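Long-range contact in possible prolidase (Bifidobacterium longum NCC2705, PDB 2P9B), which is a possible prolidase of the amidohydrolase family that probably hydrolyses carbon-nitrogen bonds: residues 179-191 with 224-238. Sequence-based numbering, arbitrary orientation.
Sequences LTSGTPEEARTAV and MSVEQMRAICDEAHQ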
loop_
_atom_site.group_PDB
_atom_site.type_symbol
_atom_site.label_atom_id
_atom_site.label_comp_id
_atom_site.label_asym_id
_atom_site.label_seq_id
_atom_site.Cartn_x
_atom_site.Cartn_y
_atom_site.Cartn_z
ATOM N N LEU A 179 -5.360 -14.061 19.976
ATOM C CA LEU A 179 -5.799 -15.430 19.769
ATOM C C LEU A 179 -4.907 -16.227 20.716
ATOM O O LEU A 179 -3.704 -16.362 20.483
ATOM C CB LEU A 179 -5.572 -15.858 18.317
ATOM C CG LEU A 179 -6.320 -15.032 17.265
ATOM C CD1 LEU A 179 -6.023 -15.576 15.874
ATOM C CD2 LEU A 179 -7.813 -15.078 17.547
ATOM N N THR A 180 -5.498 -16.742 21.788
ATOM C CA THR A 180 -4.737 -17.474 22.790
ATOM C C THR A 180 -5.070 -18.951 22.935
ATOM O O THR A 180 -4.317 -19.690 23.568
ATOM C CB THR A 180 -4.918 -16.830 24.167
ATOM O OG1 THR A 180 -6.300 -16.904 24.539
ATOM C CG2 THR A 180 -4.478 -15.372 24.138
ATOM N N SER A 181 -6.188 -19.387 22.363
ATOM C CA SER A 181 -6.587 -20.788 22.478
ATOM C C SER A 181 -5.997 -21.667 21.384
ATOM O O SER A 181 -5.858 -22.877 21.563
ATOM C CB SER A 181 -8.110 -20.909 22.460
ATOM O OG SER A 181 -8.621 -20.689 21.159
ATOM N N GLY A 182 -5.660 -21.057 20.251
ATOM C CA GLY A 182 -5.079 -21.804 19.148
ATOM C C GLY A 182 -6.087 -22.571 18.310
ATOM O O GLY A 182 -5.718 -23.249 17.350
ATOM N N THR A 183 -7.363 -22.456 18.661
ATOM C CA THR A 183 -8.416 -23.159 17.938
ATOM C C THR A 183 -8.960 -22.369 16.756
ATOM O O THR A 183 -8.922 -21.139 16.747
ATOM C CB THR A 183 -9.604 -23.468 18.858
ATOM O OG1 THR A 183 -10.264 -22.244 19.208
ATOM C CG2 THR A 183 -9.128 -24.159 20.128
ATOM N N PRO A 184 -9.474 -23.075 15.736
ATOM C CA PRO A 184 -10.033 -22.410 14.558
ATOM C C PRO A 184 -11.290 -21.635 14.954
ATOM O O PRO A 184 -11.577 -20.576 14.397
ATOM C CB PRO A 184 -10.353 -23.575 13.622
ATOM C CG PRO A 184 -9.335 -24.603 13.999
ATOM C CD PRO A 184 -9.342 -24.524 15.504
ATOM N N GLU A 185 -12.031 -22.163 15.930
ATOM C CA GLU A 185 -13.259 -21.514 16.387
ATOM C C GLU A 185 -13.001 -20.138 16.983
ATOM O O GLU A 185 -13.767 -19.204 16.750
ATOM C CB GLU A 185 -13.987 -22.385 17.419
ATOM C CG GLU A 185 -14.386 -23.755 16.908
ATOM C CD GLU A 185 -13.242 -24.751 16.943
ATOM O OE1 GLU A 185 -13.424 -25.881 16.441
ATOM O OE2 GLU A 185 -12.168 -24.410 17.478
ATOM N N GLU A 186 -11.931 -20.013 17.762
ATOM C CA GLU A 186 -11.602 -18.730 18.368
ATOM C C GLU A 186 -11.256 -17.731 17.268
ATOM O O GLU A 186 -11.690 -16.585 17.304
ATOM C CB GLU A 186 -10.415 -18.868 19.327
ATOM C CG GLU A 186 -9.895 -17.530 19.839
ATOM C CD GLU A 186 -8.593 -17.643 20.619
ATOM O OE1 GLU A 186 -7.692 -18.383 20.176
ATOM O OE2 GLU A 186 -8.465 -16.975 21.664
ATOM N N ALA A 187 -10.473 -18.183 16.291
ATOM C CA ALA A 187 -10.062 -17.333 15.180
ATOM C C ALA A 187 -11.252 -16.864 14.342
ATOM O O ALA A 187 -11.313 -15.705 13.938
ATOM C CB ALA A 187 -9.064 -18.078 14.291
ATOM N N ARG A 188 -12.187 -17.768 14.072
ATOM C CA ARG A 188 -13.358 -17.422 13.274
ATOM C C ARG A 188 -14.224 -16.408 14.010
ATOM O O ARG A 188 -14.781 -15.489 13.406
ATOM C CB ARG A 188 -14.186 -18.674 12.954
ATOM C CG ARG A 188 -15.288 -18.439 11.923
ATOM C CD ARG A 188 -16.076 -19.713 11.632
ATOM N NE ARG A 188 -15.306 -20.710 10.889
ATOM C CZ ARG A 188 -15.090 -20.674 9.574
ATOM N NH1 ARG A 188 -15.587 -19.689 8.836
ATOM N NH2 ARG A 188 -14.381 -21.637 8.995
ATOM N N THR A 189 -14.335 -16.573 15.322
ATOM C CA THR A 189 -15.132 -15.647 16.122
ATOM C C THR A 189 -14.483 -14.268 16.125
ATOM O O THR A 189 -15.165 -13.248 16.064
ATOM C CB THR A 189 -15.269 -16.142 17.577
ATOM O OG1 THR A 189 -15.971 -17.391 17.591
ATOM C CG2 THR A 189 -16.031 -15.132 18.416
ATOM N N ALA A 190 -13.158 -14.241 16.190
ATOM C CA ALA A 190 -12.437 -12.985 16.212
ATOM C C ALA A 190 -12.602 -12.212 14.908
ATOM O O ALA A 190 -12.847 -11.004 14.928
ATOM C CB ALA A 190 -10.963 -13.239 16.498
ATOM N N VAL A 191 -12.478 -12.898 13.777
ATOM C CA VAL A 191 -12.622 -12.225 12.494
ATOM C C VAL A 191 -14.062 -11.724 12.332
ATOM O O VAL A 191 -14.296 -10.665 11.754
ATOM C CB VAL A 191 -12.236 -13.164 11.314
ATOM C CG1 VAL A 191 -13.183 -14.346 11.244
ATOM C CG2 VAL A 191 -12.246 -12.387 10.007
HETATM N N MSE A 224 1.059 -19.253 14.683
HETATM C CA MSE A 224 -0.211 -19.312 13.972
HETATM C C MSE A 224 -0.254 -20.562 13.104
HETATM O O MSE A 224 0.664 -20.822 12.320
HETATM C CB MSE A 224 -0.375 -18.070 13.098
HETATM C CG MSE A 224 -1.816 -17.760 12.697
HETATM SE SE MSE A 224 -2.934 -17.229 14.202
HETATM C CE MSE A 224 -2.427 -15.340 14.218
ATOM N N SER A 225 -1.329 -21.330 13.246
ATOM C CA SER A 225 -1.491 -22.560 12.481
ATOM C C SER A 225 -2.271 -22.341 11.190
ATOM O O SER A 225 -2.959 -21.335 11.026
ATOM C CB SER A 225 -2.218 -23.604 13.328
ATOM O OG SER A 225 -3.562 -23.212 13.555
ATOM N N VAL A 226 -2.157 -23.297 10.273
ATOM C CA VAL A 226 -2.884 -23.219 9.015
ATOM C C VAL A 226 -4.373 -23.280 9.338
ATOM O O VAL A 226 -5.177 -22.585 8.723
ATOM C CB VAL A 226 -2.532 -24.399 8.079
ATOM C CG1 VAL A 226 -3.402 -24.362 6.835
ATOM C CG2 VAL A 226 -1.066 -24.333 7.698
ATOM N N GLU A 227 -4.729 -24.106 10.317
ATOM C CA GLU A 227 -6.123 -24.264 10.718
ATOM C C GLU A 227 -6.730 -22.954 11.206
ATOM O O GLU A 227 -7.885 -22.649 10.910
ATOM C CB GLU A 227 -6.251 -25.323 11.818
ATOM C CG GLU A 227 -5.816 -26.725 11.399
ATOM C CD GLU A 227 -4.375 -27.045 11.777
ATOM O OE1 GLU A 227 -3.455 -26.320 11.345
ATOM O OE2 GLU A 227 -4.166 -28.033 12.513
ATOM N N GLN A 228 -5.954 -22.194 11.970
ATOM C CA GLN A 228 -6.418 -20.911 12.486
ATOM C C GLN A 228 -6.645 -19.923 11.351
ATOM O O GLN A 228 -7.684 -19.271 11.278
ATOM C CB GLN A 228 -5.388 -20.312 13.443
ATOM C CG GLN A 228 -5.403 -20.879 14.843
ATOM C CD GLN A 228 -4.264 -20.332 15.675
ATOM O OE1 GLN A 228 -3.093 -20.568 15.374
ATOM N NE2 GLN A 228 -4.600 -19.586 16.722
HETATM N N MSE A 229 -5.657 -19.806 10.469
HETATM C CA MSE A 229 -5.755 -18.869 9.359
HETATM C C MSE A 229 -6.758 -19.289 8.294
HETATM O O MSE A 229 -7.312 -18.442 7.592
HETATM C CB MSE A 229 -4.374 -18.634 8.727
HETATM C CG MSE A 229 -3.374 -17.950 9.673
HETATM SE SE MSE A 229 -1.725 -17.377 8.889
HETATM C CE MSE A 229 -0.851 -19.053 8.828
ATOM N N ARG A 230 -6.989 -20.593 8.162
ATOM C CA ARG A 230 -7.946 -21.066 7.175
ATOM C C ARG A 230 -9.338 -20.627 7.615
ATOM O O ARG A 230 -10.179 -20.269 6.789
ATOM C CB ARG A 230 -7.905 -22.596 7.046
ATOM C CG ARG A 230 -8.879 -23.124 5.999
ATOM C CD ARG A 230 -8.971 -24.649 5.943
ATOM N NE ARG A 230 -7.783 -25.299 5.385
ATOM C CZ ARG A 230 -6.788 -25.801 6.109
ATOM N NH1 ARG A 230 -6.824 -25.734 7.434
ATOM N NH2 ARG A 230 -5.760 -26.388 5.510
ATOM N N ALA A 231 -9.576 -20.648 8.922
ATOM C CA ALA A 231 -10.871 -20.243 9.461
ATOM C C ALA A 231 -11.061 -18.742 9.262
ATOM O O ALA A 231 -12.153 -18.281 8.930
ATOM C CB ALA A 231 -10.962 -20.600 10.947
ATOM N N ILE A 232 -9.987 -17.984 9.465
ATOM C CA ILE A 232 -10.034 -16.533 9.293
ATOM C C ILE A 232 -10.295 -16.187 7.828
ATOM O O ILE A 232 -11.145 -15.355 7.522
ATOM C CB ILE A 232 -8.707 -15.884 9.740
ATOM C CG1 ILE A 232 -8.547 -16.029 11.258
ATOM C CG2 ILE A 232 -8.674 -14.413 9.348
ATOM C CD1 ILE A 232 -7.182 -15.602 11.778
ATOM N N CYS A 233 -9.572 -16.837 6.924
ATOM C CA CYS A 233 -9.743 -16.570 5.502
ATOM C C CYS A 233 -11.115 -16.982 4.985
ATOM O O CYS A 233 -11.719 -16.265 4.194
ATOM C CB CYS A 233 -8.652 -17.272 4.699
ATOM S SG CYS A 233 -7.035 -16.524 4.927
ATOM N N ASP A 234 -11.606 -18.138 5.423
ATOM C CA ASP A 234 -12.916 -18.608 4.980
ATOM C C ASP A 234 -13.990 -17.588 5.339
ATOM O O ASP A 234 -14.808 -17.212 4.502
ATOM C CB ASP A 234 -13.248 -19.953 5.634
ATOM C CG ASP A 234 -14.627 -20.464 5.251
ATOM O OD1 ASP A 234 -14.861 -20.707 4.046
ATOM O OD2 ASP A 234 -15.478 -20.624 6.153
ATOM N N GLU A 235 -13.968 -17.139 6.586
ATOM C CA GLU A 235 -14.940 -16.173 7.083
ATOM C C GLU A 235 -14.835 -14.822 6.374
ATOM O O GLU A 235 -15.842 -14.258 5.950
ATOM C CB GLU A 235 -14.751 -15.988 8.591
ATOM C CG GLU A 235 -15.880 -15.257 9.291
ATOM C CD GLU A 235 -17.212 -15.971 9.157
ATOM O OE1 GLU A 235 -17.240 -17.214 9.279
ATOM O OE2 GLU A 235 -18.232 -15.284 8.942
ATOM N N ALA A 236 -13.620 -14.300 6.242
ATOM C CA ALA A 236 -13.438 -13.013 5.581
ATOM C C ALA A 236 -13.898 -13.059 4.128
ATOM O O ALA A 236 -14.580 -12.152 3.653
ATOM C CB ALA A 236 -11.976 -12.599 5.644
ATOM N N HIS A 237 -13.531 -14.125 3.428
ATOM C CA HIS A 237 -13.883 -14.274 2.021
ATOM C C HIS A 237 -15.381 -14.377 1.778
ATOM O O HIS A 237 -15.864 -14.018 0.706
ATOM C CB HIS A 237 -13.152 -15.482 1.439
ATOM C CG HIS A 237 -11.668 -15.306 1.381
ATOM N ND1 HIS A 237 -10.798 -16.346 1.134
ATOM C CD2 HIS A 237 -10.900 -14.203 1.544
ATOM C CE1 HIS A 237 -9.557 -15.892 1.152
ATOM N NE2 HIS A 237 -9.592 -14.594 1.400
ATOM N N GLN A 238 -16.110 -14.867 2.774
ATOM C CA GLN A 238 -17.561 -14.978 2.652
ATOM C C GLN A 238 -18.137 -13.584 2.451
ATOM O O GLN A 238 -19.197 -13.419 1.847
ATOM C CB GLN A 238 -18.161 -15.590 3.917
ATOM C CG GLN A 238 -18.084 -17.096 3.991
ATOM C CD GLN A 238 -18.727 -17.622 5.255
ATOM O OE1 GLN A 238 -19.803 -17.164 5.651
ATOM N NE2 GLN A 238 -18.080 -18.593 5.894
HETATM O O HOH W 1 -3.562 -19.035 19.429
HETATM O O HOH W 2 -7.225 -19.068 17.598
#
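Ala187 marks the tight part of this contact: its CB presses on Gln228 O at 3.5 Å and on Ile232 CG1 at 3.7 Å. Small residues let the helices come close, their axes 7.9 Å apart and crossing at -32°, while Ala231 CB packs against Pro184 CB and Val191 CG1 lies against the aliphatic part of Glu235. Near the helix starts, Gln228 NE2 lies 3.3 Å from Gly182 CA. It donates to two waters; one of them, 2.8 Å from Gln228 NE2, also donates to Thr183 O and Glu186 OE1. Gln228 OE1 takes Ser225 N on an in-plane lone pair, while Ser225 OG accepts from Gln228 N, the two bonds of a capping box.

The solvent side is polar, held by charge and not by close apolar packing. Arg188 leaves its helix with CG anti to the backbone N (chi1 -170°) and bends at chi3, which brings NH1 into salt bridges with Asp234 OD2 at 2.8 Å and Glu235 OE1 at 3.0 Å. Both carboxylates stand steeply to the guanidinium and are met on their anti sides; Ala231 O lies over one face of the guanidinium. A leucine here would probably leave Asp234 and Glu235 as neighbouring negative charges without their shared counterion.

Deeper in, Leu179, Val191 and Ile232 meet Met166 of strand 166-167, and Ile232 also rests on strand 202-205, while Met229 packs against helix 250-259. Helices 184-196 and 226-238 thus run side by side in roughly the same direction, consistent with outer helices of the family's TIM-barrel fold.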